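Local atomic coordinates of PKS_KS domain-containing protein (Photorhabdus luminescens subsp. laumondii, PDB entry 6SMO), a protein that probably catalyses chain elongation as a beta-ketoacyl-acyl-carrier-protein synthase of the thiolase-like superfamily and holds a bound polyketone aldehyde in its pocket. Residues Asp133-Ile144 / Leu156-Phe165. Numbering follows the deposited sequence.
Sequences DAAGMEECLLRI and LIKSEDYDSF
Helix 134-144 and the returning segment 156-165 run antiparallel, with CA atoms 5.3 Å apart at G136 and S164 and 5.4 Å apart at I144 and L156. At the close G136-S164 approach, the S164 side chain packs on the glycine backbone, and its OG makes a weak hydrogen bond to OD2 of the N-cap residue D133. M137 lays CG over the centre of one face of the F165 ring, a CH-pi contact 3.9 Å from the centroid; its SD lies obliquely to the ring, a Met-aromatic contact, 3.5 Å from CD2. At the ring edge sits SG of C140, which also touches the D161 carboxylate carbon. R143, CG anti to N (chi1 -175°), bends at chi2 and chi3 to salt-bridge D161 across the contact, NH1 to OD1 2.9 Å, guanidinium and carboxylate planes 43° apart. E139 OE1 salt-bridges the same NH1 from the helix side, more straightly; K158 N holds D161 OD2 from its own loop (2.8 Å). I144 CG2 meets I157 CG1 at 3.8 Å. W133 and L197 of the partner ketosynthase-like chain pack on M137 and F165; M137's side chain lies about 8 Å from the bound polyketone. Helix 134-144 and the loop returning along it connect strand 123-128 to helix 169-178.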
ATOM      1  N   ASP B 133       4.429  -0.871 -11.540  1.00 41.90           N
ATOM      2  CA  ASP B 133       5.208  -1.278 -12.742  1.00 42.85           C
ATOM      3  C   ASP B 133       6.633  -1.660 -12.317  1.00 43.34           C
ATOM      4  O   ASP B 133       7.589  -1.041 -12.821  1.00 43.25           O
ATOM      5  CB  ASP B 133       5.193  -0.171 -13.801  1.00 43.92           C
ATOM      6  CG  ASP B 133       5.719  -0.604 -15.160  1.00 44.90           C
ATOM      7  OD1 ASP B 133       5.439  -1.752 -15.561  1.00 45.48           O
ATOM      8  OD2 ASP B 133       6.407   0.209 -15.806  1.00 45.73           O
ATOM      9  N   ALA B 134       6.762  -2.656 -11.432  1.00 43.56           N
ATOM     10  CA  ALA B 134       8.051  -3.195 -10.936  1.00 43.62           C
ATOM     11  C   ALA B 134       8.814  -3.866 -12.085  1.00 43.57           C
ATOM     12  O   ALA B 134      10.058  -3.777 -12.093  1.00 44.04           O
ATOM     13  CB  ALA B 134       7.816  -4.157  -9.796  1.00 43.57           C
ATOM     14  N   ALA B 135       8.094  -4.512 -13.008  1.00 43.36           N
ATOM     15  CA  ALA B 135       8.647  -5.154 -14.224  1.00 43.49           C
ATOM     16  C   ALA B 135       9.428  -4.117 -15.040  1.00 43.54           C
ATOM     17  O   ALA B 135      10.576  -4.413 -15.427  1.00 43.72           O
ATOM     18  CB  ALA B 135       7.536  -5.772 -15.037  1.00 43.17           C
ATOM     19  N   GLY B 136       8.821  -2.949 -15.276  1.00 43.48           N
ATOM     20  CA  GLY B 136       9.428  -1.816 -16.002  1.00 43.97           C
ATOM     21  C   GLY B 136      10.630  -1.245 -15.266  1.00 44.38           C
ATOM     22  O   GLY B 136      11.606  -0.867 -15.943  1.00 44.46           O
ATOM     23  N   MET B 137      10.560  -1.180 -13.931  1.00 44.71           N
ATOM     24  CA  MET B 137      11.648  -0.673 -13.049  1.00 44.92           C
ATOM     25  C   MET B 137      12.829  -1.651 -13.072  1.00 46.18           C
ATOM     26  O   MET B 137      13.981  -1.180 -13.158  1.00 46.42           O
ATOM     27  CB  MET B 137      11.160  -0.495 -11.607  1.00 44.49           C
ATOM     28  CG  MET B 137      10.182   0.654 -11.434  1.00 43.97           C
ATOM     29  SD  MET B 137       9.855   1.059  -9.697  1.00 43.64           S
ATOM     30  CE  MET B 137       8.533  -0.091  -9.323  1.00 43.28           C
ATOM     31  N   GLU B 138      12.549  -2.958 -12.993  1.00 47.10           N
ATOM     32  CA  GLU B 138      13.561  -4.050 -13.019  1.00 48.41           C
ATOM     33  C   GLU B 138      14.268  -4.055 -14.380  1.00 49.89           C
ATOM     34  O   GLU B 138      15.515  -4.109 -14.396  1.00 50.01           O
ATOM     35  CB  GLU B 138      12.891  -5.400 -12.748  1.00 48.23           C
ATOM     36  CG  GLU B 138      13.855  -6.575 -12.723  1.00 48.61           C
ATOM     37  CD  GLU B 138      13.211  -7.933 -12.947  1.00 48.97           C
ATOM     38  OE1 GLU B 138      13.688  -8.919 -12.354  1.00 48.76           O
ATOM     39  OE2 GLU B 138      12.237  -8.002 -13.723  1.00 49.43           O
ATOM     40  N   GLU B 139      13.493  -4.012 -15.469  1.00 51.10           N
ATOM     41  CA  GLU B 139      13.987  -4.038 -16.873  1.00 52.13           C
ATOM     42  C   GLU B 139      14.884  -2.819 -17.123  1.00 53.14           C
ATOM     43  O   GLU B 139      15.925  -2.983 -17.789  1.00 53.32           O
ATOM     44  CB  GLU B 139      12.804  -4.081 -17.844  1.00 52.71           C
ATOM     45  CG  GLU B 139      13.206  -4.246 -19.300  1.00 53.20           C
ATOM     46  CD  GLU B 139      13.611  -2.968 -20.018  1.00 54.13           C
ATOM     47  OE1 GLU B 139      13.088  -1.894 -19.659  1.00 53.90           O
ATOM     48  OE2 GLU B 139      14.452  -3.052 -20.935  1.00 55.07           O
ATOM     49  N   CYS B 140      14.490  -1.648 -16.609  1.00 54.00           N
ATOM     50  CA  CYS B 140      15.242  -0.367 -16.704  1.00 54.45           C
ATOM     51  C   CYS B 140      16.603  -0.505 -16.009  1.00 55.30           C
ATOM     52  O   CYS B 140      17.612  -0.098 -16.613  1.00 55.61           O
ATOM     53  CB  CYS B 140      14.454   0.782 -16.084  1.00 54.61           C
ATOM     54  SG  CYS B 140      15.388   2.331 -15.976  1.00 54.45           S
ATOM     55  N   LEU B 141      16.615  -1.066 -14.794  1.00 55.43           N
ATOM     56  CA  LEU B 141      17.813  -1.215 -13.920  1.00 55.54           C
ATOM     57  C   LEU B 141      18.860  -2.112 -14.595  1.00 56.19           C
ATOM     58  O   LEU B 141      20.055  -1.765 -14.533  1.00 56.01           O
ATOM     59  CB  LEU B 141      17.373  -1.792 -12.569  1.00 54.89           C
ATOM     60  CG  LEU B 141      18.488  -2.217 -11.612  1.00 55.07           C
ATOM     61  CD1 LEU B 141      19.380  -1.041 -11.239  1.00 55.04           C
ATOM     62  CD2 LEU B 141      17.905  -2.854 -10.361  1.00 55.24           C
ATOM     63  N   LEU B 142      18.429  -3.223 -15.201  1.00 57.20           N
ATOM     64  CA  LEU B 142      19.324  -4.246 -15.809  1.00 58.58           C
ATOM     65  C   LEU B 142      19.834  -3.766 -17.174  1.00 60.15           C
ATOM     66  O   LEU B 142      20.961  -4.150 -17.545  1.00 60.64           O
ATOM     67  CB  LEU B 142      18.564  -5.571 -15.930  1.00 58.77           C
ATOM     68  CG  LEU B 142      18.294  -6.282 -14.606  1.00 58.90           C
ATOM     69  CD1 LEU B 142      17.237  -7.360 -14.775  1.00 59.39           C
ATOM     70  CD2 LEU B 142      19.573  -6.873 -14.033  1.00 59.22           C
ATOM     71  N   ARG B 143      19.034  -2.968 -17.888  1.00 60.84           N
ATOM     72  CA  ARG B 143      19.392  -2.369 -19.202  1.00 61.34           C
ATOM     73  C   ARG B 143      20.544  -1.372 -19.012  1.00 61.90           C
ATOM     74  O   ARG B 143      21.523  -1.452 -19.781  1.00 62.52           O
ATOM     75  CB  ARG B 143      18.169  -1.685 -19.819  1.00 61.08           C
ATOM     76  CG  ARG B 143      18.389  -1.130 -21.220  1.00 61.68           C
ATOM     77  CD  ARG B 143      17.604   0.148 -21.442  1.00 61.99           C
ATOM     78  NE  ARG B 143      16.188  -0.011 -21.135  1.00 61.63           N
ATOM     79  CZ  ARG B 143      15.317   0.988 -21.003  1.00 61.79           C
ATOM     80  NH1 ARG B 143      14.051   0.725 -20.722  1.00 61.70           N
ATOM     81  NH2 ARG B 143      15.707   2.244 -21.146  1.00 62.05           N
ATOM     82  N   ILE B 144      20.425  -0.475 -18.026  1.00 61.39           N
ATOM     83  CA  ILE B 144      21.391   0.640 -17.770  1.00 61.29           C
ATOM     84  C   ILE B 144      22.692   0.089 -17.163  1.00 61.59           C
ATOM     85  O   ILE B 144      23.716   0.791 -17.268  1.00 61.96           O
ATOM     86  CB  ILE B 144      20.766   1.747 -16.890  1.00 60.83           C
ATOM     87  CG1 ILE B 144      20.355   1.241 -15.503  1.00 60.21           C
ATOM     88  CG2 ILE B 144      19.613   2.414 -17.627  1.00 60.84           C
ATOM     89  CD1 ILE B 144      19.718   2.289 -14.613  1.00 59.43           C
ATOM     90  N   LEU B 156      22.408   5.804 -20.794  1.00 74.82           N
ATOM     91  CA  LEU B 156      21.448   4.762 -21.260  1.00 73.43           C
ATOM     92  C   LEU B 156      20.050   4.996 -20.664  1.00 72.34           C
ATOM     93  O   LEU B 156      19.094   4.392 -21.190  1.00 72.16           O
ATOM     94  CB  LEU B 156      21.970   3.368 -20.893  1.00 72.41           C
ATOM     95  CG  LEU B 156      23.068   2.804 -21.797  1.00 72.49           C
ATOM     96  CD1 LEU B 156      23.599   1.492 -21.242  1.00 72.27           C
ATOM     97  CD2 LEU B 156      22.570   2.604 -23.222  1.00 71.95           C
ATOM     98  N   ILE B 157      19.926   5.825 -19.619  1.00 71.22           N
ATOM     99  CA  ILE B 157      18.619   6.159 -18.974  1.00 69.59           C
ATOM    100  C   ILE B 157      17.799   7.002 -19.961  1.00 69.54           C
ATOM    101  O   ILE B 157      18.203   8.150 -20.235  1.00 67.44           O
ATOM    102  CB  ILE B 157      18.806   6.886 -17.625  1.00 69.00           C
ATOM    103  CG1 ILE B 157      19.603   6.045 -16.624  1.00 69.36           C
ATOM    104  CG2 ILE B 157      17.459   7.302 -17.048  1.00 67.93           C
ATOM    105  CD1 ILE B 157      20.181   6.842 -15.477  1.00 69.80           C
ATOM    106  N   LYS B 158      16.692   6.446 -20.463  1.00 70.17           N
ATOM    107  CA  LYS B 158      15.776   7.110 -21.429  1.00 71.40           C
ATOM    108  C   LYS B 158      14.797   8.012 -20.670  1.00 71.24           C
ATOM    109  O   LYS B 158      14.642   7.829 -19.446  1.00 70.81           O
ATOM    110  CB  LYS B 158      15.023   6.068 -22.262  1.00 72.09           C
ATOM    111  CG  LYS B 158      15.852   5.377 -23.335  1.00 73.30           C
ATOM    112  CD  LYS B 158      16.126   6.249 -24.541  1.00 74.08           C
ATOM    113  CE  LYS B 158      16.961   5.558 -25.596  1.00 75.01           C
ATOM    114  NZ  LYS B 158      17.083   6.382 -26.823  1.00 75.46           N
ATOM    115  N   SER B 159      14.166   8.948 -21.387  1.00 72.12           N
ATOM    116  CA  SER B 159      13.129   9.882 -20.872  1.00 72.57           C
ATOM    117  C   SER B 159      11.872   9.100 -20.464  1.00 71.41           C
ATOM    118  O   SER B 159      11.197   9.527 -19.506  1.00 70.64           O
ATOM    119  CB  SER B 159      12.808  10.942 -21.897  1.00 73.26           C
ATOM    120  OG  SER B 159      11.872  11.879 -21.386  1.00 73.34           O
ATOM    121  N   GLU B 160      11.586   7.992 -21.160  1.00 70.71           N
ATOM    122  CA  GLU B 160      10.355   7.171 -20.989  1.00 68.91           C
ATOM    123  C   GLU B 160      10.435   6.339 -19.699  1.00 66.79           C
ATOM    124  O   GLU B 160       9.366   5.915 -19.218  1.00 64.92           O
ATOM    125  CB  GLU B 160      10.157   6.248 -22.196  1.00 71.36           C
ATOM    126  CG  GLU B 160      10.016   6.976 -23.525  1.00 73.36           C
ATOM    127  CD  GLU B 160       8.693   7.695 -23.737  1.00 74.70           C
ATOM    128  OE1 GLU B 160       8.399   8.633 -22.969  1.00 76.25           O
ATOM    129  OE2 GLU B 160       7.960   7.317 -24.673  1.00 75.51           O
ATOM    130  N   ASP B 161      11.642   6.116 -19.165  1.00 64.60           N
ATOM    131  CA  ASP B 161      11.913   5.203 -18.018  1.00 63.05           C
ATOM    132  C   ASP B 161      11.296   5.744 -16.719  1.00 60.92           C
ATOM    133  O   ASP B 161      10.988   4.916 -15.839  1.00 59.26           O
ATOM    134  CB  ASP B 161      13.414   4.974 -17.824  1.00 62.58           C
ATOM    135  CG  ASP B 161      14.057   4.105 -18.891  1.00 63.05           C
ATOM    136  OD1 ASP B 161      13.377   3.184 -19.390  1.00 62.97           O
ATOM    137  OD2 ASP B 161      15.236   4.352 -19.212  1.00 62.92           O
ATOM    138  N   TYR B 162      11.139   7.066 -16.593  1.00 59.97           N
ATOM    139  CA  TYR B 162      10.633   7.744 -15.368  1.00 58.92           C
ATOM    140  C   TYR B 162       9.176   7.343 -15.093  1.00 57.54           C
ATOM    141  O   TYR B 162       8.775   7.342 -13.910  1.00 55.94           O
ATOM    142  CB  TYR B 162      10.763   9.265 -15.492  1.00 59.99           C
ATOM    143  CG  TYR B 162      10.454  10.017 -14.222  1.00 60.85           C
ATOM    144  CD1 TYR B 162      11.379  10.089 -13.192  1.00 61.36           C
ATOM    145  CD2 TYR B 162       9.232  10.647 -14.039  1.00 60.96           C
ATOM    146  CE1 TYR B 162      11.103  10.772 -12.018  1.00 61.82           C
ATOM    147  CE2 TYR B 162       8.941  11.335 -12.871  1.00 61.49           C
ATOM    148  CZ  TYR B 162       9.879  11.398 -11.857  1.00 61.88           C
ATOM    149  OH  TYR B 162       9.602  12.073 -10.705  1.00 63.20           O
ATOM    150  N   ASP B 163       8.417   7.012 -16.145  1.00 56.24           N
ATOM    151  CA  ASP B 163       6.979   6.631 -16.071  1.00 55.65           C
ATOM    152  C   ASP B 163       6.826   5.288 -15.343  1.00 54.26           C
ATOM    153  O   ASP B 163       5.746   5.064 -14.760  1.00 54.40           O
ATOM    154  CB  ASP B 163       6.347   6.577 -17.465  1.00 56.43           C
ATOM    155  CG  ASP B 163       6.357   7.903 -18.208  1.00 57.01           C
ATOM    156  OD1 ASP B 163       6.321   8.956 -17.537  1.00 57.60           O
ATOM    157  OD2 ASP B 163       6.404   7.874 -19.454  1.00 57.05           O
ATOM    158  N   SER B 164       7.852   4.430 -15.381  1.00 52.44           N
ATOM    159  CA  SER B 164       7.869   3.088 -14.739  1.00 51.27           C
ATOM    160  C   SER B 164       7.857   3.222 -13.210  1.00 50.05           C
ATOM    161  O   SER B 164       7.219   2.378 -12.552  1.00 49.08           O
ATOM    162  CB  SER B 164       9.053   2.277 -15.203  1.00 51.62           C
ATOM    163  OG  SER B 164       9.040   2.123 -16.614  1.00 52.13           O
ATOM    164  N   PHE B 165       8.534   4.241 -12.671  1.00 49.76           N
ATOM    165  CA  PHE B 165       8.691   4.481 -11.210  1.00 49.23           C
ATOM    166  C   PHE B 165       7.434   5.148 -10.634  1.00 48.60           C
ATOM    167  O   PHE B 165       7.293   5.165  -9.395  1.00 47.82           O
ATOM    168  CB  PHE B 165       9.950   5.307 -10.936  1.00 49.34           C
ATOM    169  CG  PHE B 165      11.239   4.557 -11.157  1.00 49.13           C
ATOM    170  CD1 PHE B 165      11.796   4.460 -12.425  1.00 49.48           C
ATOM    171  CD2 PHE B 165      11.890   3.936 -10.102  1.00 49.25           C
ATOM    172  CE1 PHE B 165      12.979   3.766 -12.628  1.00 49.79           C
ATOM    173  CE2 PHE B 165      13.074   3.242 -10.307  1.00 49.80           C
ATOM    174  CZ  PHE B 165      13.616   3.158 -11.569  1.00 49.96           C
TER